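Pyroglutatmate porin OpdO (Pseudomonas aeruginosa, PDB 3SZV) forms an outer-membrane beta-barrel channel that probably lets small carboxylates and similar solutes pass, as in the OprD porin family. Local coordinates at residues A[251-256]-A[282-287]; A[305-310]-A[349-354]; A[298-303]-A[312-317]; A[373-378]-A[391-396]. All blocks are in the same frame, centred on the assembly; numbering follows the deposited sequence. Where two conformers were deposited one is given.

Contact 1: A[251-256]-A[282-287]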
loop_
_atom_site.group_PDB
_atom_site.type_symbol
_atom_site.label_atom_id
_atom_site.label_comp_id
_atom_site.label_asym_id
_atom_site.label_seq_id
_atom_site.Cartn_x
_atom_site.Cartn_y
_atom_site.Cartn_z
ATOM N N GLY A 251 18.013 2.451 -21.451
ATOM C CA GLY A 251 19.029 3.472 -21.635
ATOM C C GLY A 251 19.179 4.389 -20.437
ATOM O O GLY A 251 19.889 5.389 -20.508
ATOM N N PHE A 252 18.514 4.058 -19.333
ATOM C CA PHE A 252 18.584 4.908 -18.153
ATOM C C PHE A 252 20.010 4.950 -17.614
ATOM O O PHE A 252 20.775 3.998 -17.768
ATOM C CB PHE A 252 17.622 4.421 -17.063
ATOM C CG PHE A 252 17.278 5.475 -16.052
ATOM C CD1 PHE A 252 16.443 6.525 -16.395
ATOM C CD2 PHE A 252 17.797 5.432 -14.770
ATOM C CE1 PHE A 252 16.126 7.516 -15.469
ATOM C CE2 PHE A 252 17.492 6.419 -13.843
ATOM C CZ PHE A 252 16.648 7.459 -14.195
ATOM N N ARG A 253 20.355 6.058 -16.976
ATOM C CA ARG A 253 21.673 6.199 -16.370
ATOM C C ARG A 253 21.897 5.062 -15.376
ATOM O O ARG A 253 20.946 4.506 -14.813
ATOM C CB ARG A 253 21.773 7.537 -15.649
ATOM C CG ARG A 253 20.835 7.644 -14.454
ATOM C CD ARG A 253 21.312 8.682 -13.464
ATOM N NE ARG A 253 20.364 8.905 -12.373
ATOM C CZ ARG A 253 20.393 8.273 -11.205
ATOM N NH1 ARG A 253 21.314 7.347 -10.963
ATOM N NH2 ARG A 253 19.496 8.568 -10.274
ATOM N N GLU A 254 23.162 4.736 -15.130
ATOM C CA GLU A 254 23.458 3.641 -14.220
ATOM C C GLU A 254 22.850 3.850 -12.842
ATOM O O GLU A 254 22.909 4.949 -12.281
ATOM C CB GLU A 254 24.955 3.406 -14.116
ATOM C CG GLU A 254 25.526 2.794 -15.365
ATOM C CD GLU A 254 27.002 2.511 -15.253
ATOM O OE1 GLU A 254 27.539 2.501 -14.116
ATOM O OE2 GLU A 254 27.623 2.308 -16.316
ATOM N N LEU A 255 22.286 2.773 -12.306
ATOM C CA LEU A 255 21.617 2.788 -11.019
ATOM C C LEU A 255 22.063 1.572 -10.237
ATOM O O LEU A 255 22.194 0.484 -10.807
ATOM C CB LEU A 255 20.103 2.695 -11.209
ATOM C CG LEU A 255 19.254 3.898 -11.598
ATOM C CD1 LEU A 255 17.792 3.474 -11.602
ATOM C CD2 LEU A 255 19.464 5.036 -10.622
ATOM N N ASP A 256 22.325 1.748 -8.946
ATOM C CA ASP A 256 22.640 0.622 -8.067
ATOM C C ASP A 256 22.026 0.879 -6.696
ATOM O O ASP A 256 22.430 1.808 -6.001
ATOM C CB ASP A 256 24.153 0.426 -7.949
ATOM C CG ASP A 256 24.545 -0.466 -6.784
ATOM O OD1 ASP A 256 23.799 -1.418 -6.474
ATOM O OD2 ASP A 256 25.604 -0.206 -6.172
ATOM N N GLY A 282 24.443 1.257 -1.828
ATOM C CA GLY A 282 24.612 1.526 -3.241
ATOM C C GLY A 282 24.683 3.018 -3.495
ATOM O O GLY A 282 24.590 3.822 -2.562
ATOM N N ASP A 283 24.838 3.398 -4.757
ATOM C CA ASP A 283 24.926 4.808 -5.116
ATOM C C ASP A 283 23.571 5.515 -5.088
ATOM O O ASP A 283 23.502 6.748 -5.059
ATOM C CB ASP A 283 25.544 4.957 -6.505
ATOM C CG ASP A 283 26.973 4.455 -6.561
ATOM O OD1 ASP A 283 27.378 3.935 -7.621
ATOM O OD2 ASP A 283 27.688 4.580 -5.544
ATOM N N ASP A 284 22.497 4.732 -5.095
ATOM C CA ASP A 284 21.167 5.285 -5.287
ATOM C C ASP A 284 20.228 4.939 -4.145
ATOM O O ASP A 284 20.448 3.977 -3.408
ATOM C CB ASP A 284 20.600 4.785 -6.618
ATOM C CG ASP A 284 21.424 5.256 -7.784
ATOM O OD1 ASP A 284 21.239 6.420 -8.186
ATOM O OD2 ASP A 284 22.298 4.506 -8.275
ATOM N N PRO A 285 19.178 5.750 -3.973
ATOM C CA PRO A 285 18.159 5.488 -2.958
ATOM C C PRO A 285 17.233 4.372 -3.437
ATOM O O PRO A 285 17.366 3.882 -4.567
ATOM C CB PRO A 285 17.411 6.817 -2.883
ATOM C CG PRO A 285 17.443 7.305 -4.304
ATOM C CD PRO A 285 18.837 6.918 -4.804
ATOM N N TYR A 286 16.295 3.964 -2.586
ATOM C CA TYR A 286 15.423 2.844 -2.932
ATOM C C TYR A 286 14.419 3.223 -4.016
ATOM O O TYR A 286 13.616 4.127 -3.826
ATOM C CB TYR A 286 14.667 2.424 -1.697
ATOM C CG TYR A 286 13.823 1.182 -1.877
ATOM C CD1 TYR A 286 14.427 -0.066 -1.987
ATOM C CD2 TYR A 286 12.431 1.246 -1.905
ATOM C CE1 TYR A 286 13.684 -1.225 -2.117
ATOM C CE2 TYR A 286 11.672 0.079 -2.046
ATOM C CZ TYR A 286 12.307 -1.145 -2.143
ATOM O OH TYR A 286 11.603 -2.323 -2.263
ATOM N N PRO A 287 14.461 2.527 -5.155
ATOM C CA PRO A 287 13.541 2.924 -6.221
ATOM C C PRO A 287 12.177 2.279 -6.061
ATOM O O PRO A 287 12.055 1.142 -5.596
ATOM C CB PRO A 287 14.226 2.397 -7.487
ATOM C CG PRO A 287 14.991 1.199 -7.012
ATOM C CD PRO A 287 15.464 1.544 -5.609
HETATM O O HOH W 1 20.032 8.791 -7.580
HETATM O O HOH W 2 24.316 5.225 -9.836
#

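Contact 2: A[305-310]-A[349-354]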
loop_
_atom_site.group_PDB
_atom_site.type_symbol
_atom_site.label_atom_id
_atom_site.label_comp_id
_atom_site.label_asym_id
_atom_site.label_seq_id
_atom_site.Cartn_x
_atom_site.Cartn_y
_atom_site.Cartn_z
ATOM N N PHE A 305 12.621 6.360 4.790
ATOM C CA PHE A 305 13.944 5.999 5.289
ATOM C C PHE A 305 14.729 5.235 4.227
ATOM O O PHE A 305 15.532 4.350 4.512
ATOM C CB PHE A 305 13.839 5.313 6.656
ATOM C CG PHE A 305 13.391 6.264 7.728
ATOM C CD1 PHE A 305 14.321 6.930 8.521
ATOM C CD2 PHE A 305 12.043 6.576 7.877
ATOM C CE1 PHE A 305 13.915 7.859 9.471
ATOM C CE2 PHE A 305 11.631 7.497 8.822
ATOM C CZ PHE A 305 12.567 8.139 9.625
ATOM N N GLY A 306 14.503 5.651 2.984
ATOM C CA GLY A 306 15.088 4.995 1.829
ATOM C C GLY A 306 16.127 5.839 1.118
ATOM O O GLY A 306 16.448 5.591 -0.047
ATOM N N ASN A 307 16.647 6.844 1.819
ATOM C CA ASN A 307 17.695 7.695 1.259
ATOM C C ASN A 307 19.011 6.956 1.036
ATOM O O ASN A 307 19.259 5.902 1.626
ATOM C CB ASN A 307 17.911 8.918 2.160
ATOM C CG ASN A 307 16.700 9.819 2.192
ATOM O OD1 ASN A 307 16.457 10.571 1.242
ATOM N ND2 ASN A 307 15.937 9.757 3.280
ATOM N N VAL A 308 19.853 7.520 0.184
ATOM C CA VAL A 308 21.163 6.939 -0.091
ATOM C C VAL A 308 21.919 6.613 1.199
ATOM O O VAL A 308 22.107 7.483 2.063
ATOM C CB VAL A 308 22.016 7.890 -0.971
ATOM C CG1 VAL A 308 23.418 7.337 -1.162
ATOM C CG2 VAL A 308 21.323 8.113 -2.315
ATOM N N ASP A 309 22.336 5.350 1.325
ATOM C CA ASP A 309 23.151 4.864 2.449
ATOM C C ASP A 309 22.438 4.821 3.813
ATOM O O ASP A 309 23.062 4.519 4.834
ATOM C CB ASP A 309 24.467 5.655 2.556
ATOM C CG ASP A 309 25.424 5.343 1.429
ATOM O OD1 ASP A 309 25.336 4.236 0.864
ATOM O OD2 ASP A 309 26.286 6.194 1.118
ATOM N N GLU A 310 21.137 5.094 3.837
ATOM C CA GLU A 310 20.454 5.269 5.116
ATOM C C GLU A 310 20.355 3.996 5.953
ATOM O O GLU A 310 19.886 2.958 5.472
ATOM C CB GLU A 310 19.060 5.862 4.916
ATOM C CG GLU A 310 18.443 6.325 6.225
ATOM C CD GLU A 310 17.349 7.349 6.028
ATOM O OE1 GLU A 310 16.870 7.490 4.881
ATOM O OE2 GLU A 310 17.002 8.031 7.027
ATOM N N GLY A 349 24.350 12.545 7.276
ATOM C CA GLY A 349 22.929 12.844 7.246
ATOM C C GLY A 349 22.166 12.035 8.277
ATOM O O GLY A 349 22.388 10.832 8.424
ATOM N N LYS A 350 21.279 12.708 9.004
ATOM C CA LYS A 350 20.480 12.055 10.038
ATOM C C LYS A 350 19.080 12.632 10.065
ATOM O O LYS A 350 18.872 13.810 9.788
ATOM C CB LYS A 350 21.136 12.212 11.412
ATOM C CG LYS A 350 21.189 13.635 11.912
ATOM C CD LYS A 350 21.958 13.718 13.223
ATOM C CE LYS A 350 22.013 15.147 13.742
ATOM N NZ LYS A 350 22.703 15.217 15.060
ATOM N N GLU A 351 18.119 11.782 10.410
ATOM C CA GLU A 351 16.735 12.213 10.513
ATOM C C GLU A 351 16.004 11.321 11.493
ATOM O O GLU A 351 16.380 10.172 11.711
ATOM C CB GLU A 351 16.036 12.138 9.147
ATOM C CG GLU A 351 16.056 10.753 8.515
ATOM C CD GLU A 351 15.118 10.632 7.331
ATOM O OE1 GLU A 351 14.249 11.514 7.163
ATOM O OE2 GLU A 351 15.235 9.640 6.576
ATOM N N TRP A 352 14.945 11.852 12.084
ATOM C CA TRP A 352 14.051 10.988 12.839
ATOM C C TRP A 352 12.611 11.388 12.592
ATOM O O TRP A 352 12.325 12.528 12.197
ATOM C CB TRP A 352 14.388 10.982 14.338
ATOM C CG TRP A 352 14.269 12.300 15.054
ATOM C CD1 TRP A 352 15.288 13.173 15.333
ATOM C CD2 TRP A 352 13.086 12.882 15.627
ATOM N NE1 TRP A 352 14.813 14.259 16.023
ATOM C CE2 TRP A 352 13.466 14.104 16.219
ATOM C CE3 TRP A 352 11.744 12.488 15.695
ATOM C CZ2 TRP A 352 12.554 14.939 16.867
ATOM C CZ3 TRP A 352 10.841 13.321 16.339
ATOM C CH2 TRP A 352 11.251 14.529 16.921
ATOM N N GLU A 353 11.713 10.435 12.804
ATOM C CA GLU A 353 10.288 10.684 12.642
ATOM C C GLU A 353 9.516 9.953 13.728
ATOM O O GLU A 353 9.787 8.789 14.014
ATOM C CB GLU A 353 9.815 10.234 11.255
ATOM C CG GLU A 353 8.309 10.401 11.051
ATOM C CD GLU A 353 7.834 10.055 9.643
ATOM O OE1 GLU A 353 8.669 10.004 8.703
ATOM O OE2 GLU A 353 6.615 9.817 9.475
ATOM N N ARG A 354 8.578 10.661 14.341
ATOM C CA ARG A 354 7.654 10.055 15.284
ATOM C C ARG A 354 6.248 10.127 14.708
ATOM O O ARG A 354 5.866 11.137 14.128
ATOM C CB ARG A 354 7.685 10.793 16.624
ATOM C CG ARG A 354 6.707 10.211 17.618
ATOM C CD ARG A 354 6.236 11.224 18.657
ATOM N NE ARG A 354 5.860 12.529 18.104
ATOM C CZ ARG A 354 4.790 12.773 17.344
ATOM N NH1 ARG A 354 3.955 11.798 16.986
ATOM N NH2 ARG A 354 4.560 14.012 16.923
HETATM O O HOH W 3 12.703 9.226 5.475
#

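Contact 3: A[298-303]-A[312-317]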
loop_
_atom_site.group_PDB
_atom_site.type_symbol
_atom_site.label_atom_id
_atom_site.label_comp_id
_atom_site.label_asym_id
_atom_site.label_seq_id
_atom_site.Cartn_x
_atom_site.Cartn_y
_atom_site.Cartn_z
ATOM N N ASN A 298 10.647 0.279 7.349
ATOM C CA ASN A 298 10.614 1.540 8.078
ATOM C C ASN A 298 9.936 2.689 7.325
ATOM O O ASN A 298 10.121 3.857 7.659
ATOM C CB ASN A 298 12.033 1.930 8.535
ATOM C CG ASN A 298 12.559 1.026 9.656
ATOM O OD1 ASN A 298 11.813 0.243 10.262
ATOM N ND2 ASN A 298 13.855 1.147 9.950
ATOM N N PHE A 299 9.123 2.346 6.325
ATOM C CA PHE A 299 8.274 3.327 5.647
ATOM C C PHE A 299 7.060 3.586 6.530
ATOM O O PHE A 299 6.289 2.666 6.836
ATOM C CB PHE A 299 7.850 2.794 4.268
ATOM C CG PHE A 299 6.645 3.477 3.661
ATOM C CD1 PHE A 299 6.658 4.831 3.364
ATOM C CD2 PHE A 299 5.527 2.732 3.325
ATOM C CE1 PHE A 299 5.538 5.443 2.774
ATOM C CE2 PHE A 299 4.418 3.333 2.733
ATOM C CZ PHE A 299 4.430 4.685 2.460
ATOM N N ILE A 300 6.915 4.839 6.948
ATOM C CA ILE A 300 5.894 5.225 7.913
ATOM C C ILE A 300 5.066 6.412 7.399
ATOM O O ILE A 300 4.832 6.497 6.187
ATOM C CB ILE A 300 6.513 5.416 9.316
ATOM C CG1 ILE A 300 7.635 6.460 9.313
ATOM C CG2 ILE A 300 7.033 4.083 9.833
ATOM C CD1 ILE A 300 8.008 6.915 10.722
ATOM N N GLN A 301 4.591 7.301 8.275
ATOM C CA GLN A 301 3.582 8.264 7.834
ATOM C C GLN A 301 4.101 9.199 6.757
ATOM O O GLN A 301 3.440 9.422 5.737
ATOM C CB GLN A 301 3.021 9.069 9.010
ATOM C CG GLN A 301 1.942 10.063 8.607
ATOM C CD GLN A 301 1.248 10.694 9.806
ATOM O OE1 GLN A 301 1.121 10.080 10.868
ATOM N NE2 GLN A 301 0.794 11.932 9.643
ATOM N N ILE A 302 5.284 9.746 6.982
ATOM C CA ILE A 302 5.856 10.688 6.027
ATOM C C ILE A 302 7.012 10.062 5.253
ATOM O O ILE A 302 6.967 9.940 4.018
ATOM C CB ILE A 302 6.313 11.979 6.720
ATOM C CG1 ILE A 302 5.115 12.660 7.400
ATOM C CG2 ILE A 302 6.971 12.933 5.713
ATOM C CD1 ILE A 302 5.461 13.903 8.186
ATOM N N GLY A 303 8.033 9.628 5.974
ATOM C CA GLY A 303 9.256 9.183 5.329
ATOM C C GLY A 303 9.379 7.703 5.041
ATOM O O GLY A 303 8.733 6.858 5.684
ATOM N N SER A 312 18.569 2.702 9.518
ATOM C CA SER A 312 17.528 3.176 10.410
ATOM C C SER A 312 16.983 2.071 11.293
ATOM O O SER A 312 17.029 0.892 10.933
ATOM C CB SER A 312 16.399 3.836 9.611
ATOM O OG SER A 312 15.752 2.917 8.736
ATOM N N TRP A 313 16.491 2.460 12.460
ATOM C CA TRP A 313 15.813 1.524 13.340
ATOM C C TRP A 313 14.468 2.084 13.749
ATOM O O TRP A 313 14.270 3.307 13.774
ATOM C CB TRP A 313 16.676 1.189 14.569
ATOM C CG TRP A 313 17.015 2.342 15.455
ATOM C CD1 TRP A 313 18.173 3.068 15.447
ATOM C CD2 TRP A 313 16.210 2.884 16.507
ATOM N NE1 TRP A 313 18.131 4.039 16.426
ATOM C CE2 TRP A 313 16.935 3.944 17.090
ATOM C CE3 TRP A 313 14.941 2.574 17.013
ATOM C CZ2 TRP A 313 16.430 4.701 18.150
ATOM C CZ3 TRP A 313 14.443 3.324 18.063
ATOM C CH2 TRP A 313 15.186 4.373 18.622
ATOM N N GLN A 314 13.546 1.177 14.065
ATOM C CA GLN A 314 12.175 1.534 14.407
ATOM C C GLN A 314 11.757 0.829 15.685
ATOM O O GLN A 314 12.053 -0.356 15.871
ATOM C CB GLN A 314 11.199 1.116 13.296
ATOM C CG GLN A 314 9.723 1.372 13.676
ATOM C CD GLN A 314 8.697 1.052 12.589
ATOM O OE1 GLN A 314 7.503 1.240 12.814
ATOM N NE2 GLN A 314 9.140 0.551 11.433
ATOM N N LEU A 315 11.043 1.550 16.546
ATOM C CA LEU A 315 10.284 0.922 17.622
ATOM C C LEU A 315 8.835 1.373 17.492
ATOM O O LEU A 315 8.566 2.557 17.287
ATOM C CB LEU A 315 10.871 1.267 18.996
ATOM C CG LEU A 315 12.175 0.527 19.325
ATOM C CD1 LEU A 315 12.828 1.081 20.588
ATOM C CD2 LEU A 315 11.935 -0.979 19.450
ATOM N N ARG A 316 7.909 0.420 17.612
ATOM C CA ARG A 316 6.490 0.678 17.441
ATOM C C ARG A 316 5.708 0.004 18.548
ATOM O O ARG A 316 5.982 -1.149 18.899
ATOM C CB ARG A 316 6.003 0.136 16.098
ATOM C CG ARG A 316 4.510 0.261 15.911
ATOM C CD ARG A 316 4.066 -0.240 14.547
ATOM N NE ARG A 316 2.622 -0.396 14.523
ATOM C CZ ARG A 316 1.873 -0.305 13.432
ATOM N NH1 ARG A 316 2.440 -0.041 12.258
ATOM N NH2 ARG A 316 0.565 -0.464 13.519
ATOM N N TYR A 317 4.735 0.728 19.093
ATOM C CA TYR A 317 3.849 0.183 20.116
ATOM C C TYR A 317 2.400 0.327 19.683
ATOM O O TYR A 317 1.992 1.389 19.197
ATOM C CB TYR A 317 4.068 0.905 21.455
ATOM C CG TYR A 317 3.089 0.482 22.523
ATOM C CD1 TYR A 317 2.059 1.323 22.922
ATOM C CD2 TYR A 317 3.180 -0.773 23.113
ATOM C CE1 TYR A 317 1.152 0.924 23.890
ATOM C CE2 TYR A 317 2.273 -1.185 24.080
ATOM C CZ TYR A 317 1.263 -0.331 24.466
ATOM O OH TYR A 317 0.373 -0.749 25.424
#

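Contact 4: A[373-378]-A[391-396]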
loop_
_atom_site.group_PDB
_atom_site.type_symbol
_atom_site.label_atom_id
_atom_site.label_comp_id
_atom_site.label_asym_id
_atom_site.label_seq_id
_atom_site.Cartn_x
_atom_site.Cartn_y
_atom_site.Cartn_z
ATOM N N LYS A 373 -9.989 8.925 12.848
ATOM C CA LYS A 373 -8.585 8.639 13.080
ATOM C C LYS A 373 -7.788 9.925 13.017
ATOM O O LYS A 373 -7.911 10.699 12.065
ATOM C CB LYS A 373 -8.049 7.643 12.049
ATOM C CG LYS A 373 -6.567 7.321 12.257
ATOM C CD LYS A 373 -6.058 6.265 11.287
ATOM C CE LYS A 373 -6.590 4.897 11.670
ATOM N NZ LYS A 373 -6.376 4.672 13.127
ATOM N N TRP A 374 -6.973 10.143 14.043
ATOM C CA TRP A 374 -6.036 11.258 14.076
ATOM C C TRP A 374 -4.619 10.708 13.952
ATOM O O TRP A 374 -4.196 9.859 14.735
ATOM C CB TRP A 374 -6.213 12.058 15.380
ATOM C CG TRP A 374 -5.121 13.054 15.664
ATOM C CD1 TRP A 374 -4.599 13.980 14.805
ATOM C CD2 TRP A 374 -4.427 13.229 16.908
ATOM N NE1 TRP A 374 -3.619 14.713 15.433
ATOM C CE2 TRP A 374 -3.493 14.271 16.725
ATOM C CE3 TRP A 374 -4.501 12.602 18.157
ATOM C CZ2 TRP A 374 -2.641 14.701 17.743
ATOM C CZ3 TRP A 374 -3.655 13.028 19.166
ATOM C CH2 TRP A 374 -2.734 14.067 18.953
ATOM N N ARG A 375 -3.889 11.177 12.944
ATOM C CA ARG A 375 -2.516 10.742 12.713
ATOM C C ARG A 375 -1.590 11.944 12.827
ATOM O O ARG A 375 -1.683 12.889 12.043
ATOM C CB ARG A 375 -2.371 10.109 11.325
ATOM C CG ARG A 375 -3.401 9.014 11.041
ATOM C CD ARG A 375 -3.132 8.319 9.706
ATOM N NE ARG A 375 -1.835 7.653 9.721
ATOM C CZ ARG A 375 -1.049 7.490 8.658
ATOM N NH1 ARG A 375 -1.414 7.946 7.462
ATOM N NH2 ARG A 375 0.128 6.883 8.794
ATOM N N ASN A 376 -0.696 11.912 13.807
ATOM C CA ASN A 376 0.189 13.029 14.055
ATOM C C ASN A 376 1.627 12.591 13.807
ATOM O O ASN A 376 2.041 11.522 14.253
ATOM C CB ASN A 376 -0.017 13.503 15.500
ATOM C CG ASN A 376 1.050 14.465 15.970
ATOM O OD1 ASN A 376 1.883 14.115 16.807
ATOM N ND2 ASN A 376 1.029 15.686 15.447
ATOM N N ALA A 377 2.380 13.394 13.064
ATOM C CA ALA A 377 3.766 13.060 12.767
ATOM C C ALA A 377 4.674 14.266 12.937
ATOM O O ALA A 377 4.271 15.411 12.692
ATOM C CB ALA A 377 3.893 12.521 11.361
ATOM N N THR A 378 5.902 13.985 13.344
ATOM C CA THR A 378 6.942 15.001 13.467
ATOM C C THR A 378 8.182 14.448 12.791
ATOM O O THR A 378 8.574 13.316 13.073
ATOM C CB THR A 378 7.275 15.240 14.954
ATOM O OG1 THR A 378 6.108 15.727 15.622
ATOM C CG2 THR A 378 8.403 16.267 15.112
ATOM N N ARG A 391 -3.188 14.651 10.444
ATOM C CA ARG A 391 -4.284 14.208 9.588
ATOM C C ARG A 391 -5.465 13.863 10.469
ATOM O O ARG A 391 -5.311 13.275 11.542
ATOM C CB ARG A 391 -3.895 12.982 8.762
ATOM C CG ARG A 391 -2.654 13.169 7.908
ATOM C CD ARG A 391 -2.342 11.951 7.054
ATOM N NE ARG A 391 -1.030 12.085 6.426
ATOM C CZ ARG A 391 -0.633 11.419 5.345
ATOM N NH1 ARG A 391 -1.449 10.561 4.745
ATOM N NH2 ARG A 391 0.586 11.619 4.859
ATOM N N LEU A 392 -6.654 14.243 10.022
ATOM C CA LEU A 392 -7.870 13.837 10.695
ATOM C C LEU A 392 -8.755 13.238 9.628
ATOM O O LEU A 392 -9.086 13.907 8.646
ATOM C CB LEU A 392 -8.573 15.025 11.347
ATOM C CG LEU A 392 -9.779 14.651 12.206
ATOM C CD1 LEU A 392 -9.363 13.655 13.284
ATOM C CD2 LEU A 392 -10.406 15.892 12.824
ATOM N N ILE A 393 -9.112 11.973 9.799
ATOM C CA ILE A 393 -9.914 11.277 8.805
ATOM C C ILE A 393 -11.184 10.731 9.436
ATOM O O ILE A 393 -11.136 9.956 10.394
ATOM C CB ILE A 393 -9.134 10.115 8.159
ATOM C CG1 ILE A 393 -7.726 10.566 7.754
ATOM C CG2 ILE A 393 -9.900 9.554 6.959
ATOM C CD1 ILE A 393 -6.653 10.245 8.780
ATOM N N LEU A 394 -12.321 11.160 8.901
ATOM C CA LEU A 394 -13.615 10.595 9.273
ATOM C C LEU A 394 -14.055 9.686 8.138
ATOM O O LEU A 394 -13.994 10.067 6.963
ATOM C CB LEU A 394 -14.647 11.698 9.491
ATOM C CG LEU A 394 -14.622 12.480 10.805
ATOM C CD1 LEU A 394 -13.224 12.954 11.158
ATOM C CD2 LEU A 394 -15.583 13.657 10.721
ATOM N N SER A 395 -14.493 8.478 8.471
ATOM C CA SER A 395 -14.864 7.502 7.458
ATOM C C SER A 395 -16.153 6.782 7.827
ATOM O O SER A 395 -16.415 6.515 8.997
ATOM C CB SER A 395 -13.735 6.482 7.264
ATOM O OG SER A 395 -14.074 5.522 6.275
ATOM N N TYR A 396 -16.955 6.478 6.824
ATOM C CA TYR A 396 -18.175 5.719 7.044
ATOM C C TYR A 396 -18.440 4.870 5.825
ATOM O O TYR A 396 -18.487 5.387 4.705
ATOM C CB TYR A 396 -19.375 6.632 7.309
ATOM C CG TYR A 396 -20.658 5.869 7.553
ATOM C CD1 TYR A 396 -20.926 5.307 8.793
ATOM C CD2 TYR A 396 -21.588 5.699 6.539
ATOM C CE1 TYR A 396 -22.092 4.606 9.023
ATOM C CE2 TYR A 396 -22.763 4.996 6.759
ATOM C CZ TYR A 396 -23.004 4.453 8.006
ATOM O OH TYR A 396 -24.166 3.749 8.245
HETATM O O HOH W 4 -3.994 8.932 6.366
#

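Contact 1: A[251-256]-A[282-287]
The D284 carboxylate is met by R253, L255 and the D256 backbone of loop 251-256. At the root of the side chain, D284 CB lies 3.5 Å from D256 O, the carbonyl that also accepts a hydrogen bond from D284 N. CG packs against the CD2 methyl of L255, which comes in at about a right angle to the acid. From there the two oxygens divide the work. OD1 takes the salt bridge from R253: NH1 donates at 2.9 Å and 165°, on the syn side but some 30° out of the carboxylate plane, while NH2 adds a weak second bond to the same oxygen. Water 1 also donates to OD1. OD2 accepts D256 N at 2.8 Å on its anti side, likewise out of plane, and water 2 links it to E254 O. R253 reaches across with its chain extended from CG to NE and presents the guanidinium edge to OD1; F252 CE2 lies over one guanidinium face, off toward its rim. With both oxygens holding several donors, D284 is probably charged. G282 CA adds a CA-H...O contact to D256 O at 3.5 Å. The contact thus joins two loops where strand 256-268 begins and strand 271-281 has just ended; N257 ND2 donates to D284 O, and L255 leans on Y218 of strand 218-230.

Contact 2: A[305-310]-A[349-354]
E351, the first residue of strand segment 349-354 to reach the loop 305-310, meets F305 and E310 with its carboxylate. Its CG stands between backbone N and carbonyl carbon (chi1 58°), and the extended chain beyond carries E351 OE2 to 2.4 Å from E310 OE2. Oxygens this close suggest that one of the two acids holds a proton. The carboxylates are nearly coplanar, 23° apart, although the side chains cross at about a right angle. E310 is fixed from its other oxygen: OE1 accepts both N307 N and N307 ND2, the latter at 2.9 Å. That grip lies within a type II beta turn from N307 to E310, part of a long loop that folds back inside the barrel wall just before strand 311-320. E351 OE2 also takes a hydrogen bond from water 3, which in turn accepts F305 N at 2.9 Å and sits over one face of the F305 ring. The ring passes E351 with F305 CD1 3.5 Å from E351 OE2. At W352 the backbone carbon lies near the rim of the same ring. E353 then brings its CB to the ring edge, 3.8 Å from F305 CZ, while its carboxylate runs on past the phenyl group to the backbone nitrogens of I302 and G303.

Contact 3: A[298-303]-A[312-317]
N298 is held by both ends of its amide against strand segment 312-317. ND2 donates to S312 OG at 2.9 Å with an angle of 169°, and the hydroxyl oxygen lies in the amide plane. OD1 accepts Q314 NE2 at 2.9 Å; this donor is tilted 32° from the carbonyl plane of N298, and the two amides are turned 66° against each other. Q314, its CG anti to the backbone N (chi1 175°), passes N298 in the opposite direction, with Q314 CB 3.2 Å from N298 OD1. Beyond the amide pair, the CG2 methyl of I300 approaches Q314 OE1 at 4.1 Å. The strand itself sets the spacing of S312 and Q314: as alternate residues they present their side chains on one face, with W313 between them turned to the outer surface of the barrel. On the loop side, Q278 of strand 271-281 accepts the backbone N of N298, and I300 N is bonded to G303 O within a tight bend. The weak bond of Q314 NE2 to V297 O supports NE2 as donor, and so OD1 of N298 as its acceptor. Both amide ends of this buried group find neutral hydrogen-bond partners, with no ion pair.

Contact 4: A[373-378]-A[391-396]
R391 N donates to R375 O at 2.8 Å and 160°, the shortest of the four backbone bonds between 373-378 and 391-396, and R375 N returns one to R391 O. The same ladder continues at K373 and I393, whose two mutual N-H...O bonds, both 2.9 Å, lie in the carbonyl planes. Between these hydrogen-bonded pairs, W374 and L392 form a non-hydrogen-bonded pair with their CA atoms 4.6 Å apart. CA-H...O contacts fill in here, from W374 CA to R391 O and from L392 CA to K373 O. On the outer face W374 CB touches L392 CD1 at 4.1 Å; the indole sets its edge near R391 O and gives its NE1 to N390. On the other face the two arginines run alongside each other off the sheet in a common direction, with R375 NH1 above one face of the R391 guanidinium, 3.8 Å from R391 NH1. Their planes are 68° apart, and water 4 accepts from both, weakly from R391. E389 forms a salt bridge with R391 NE, which probably eases the meeting of like charges. I393 CD1 packs beside CD of R375, where the arginine chain bends. The segment axes make 165°, close to antiparallel, as in the hairpins from which transmembrane barrels are built. W374 and L392 face outward; the basic K373, R375 and R391 share the inner face with I393, consistent with a channel for carboxylates.

Along the chain, contact 1 comes first: it closes the hairpin of strands 256-268 and 271-281 by joining the loops before and after it. The long loop running from strand 271-281 to strand 311-320 then serves three contacts. Its start belongs to contact 1, and Y286 N meets G306 O of contact 2. Contacts 2 and 3 cross, since 298-303, 305-310, 312-317 and 349-354 alternate in sequence, and F305 CD2 packs against N298 O between them. Contact 4 follows in series as the hairpin 371-381/387-399; R354 N bonds T378 O beside it, and Q301 of contact 3 packs on R375. One infolded loop thereby touches distant strands of the barrel wall.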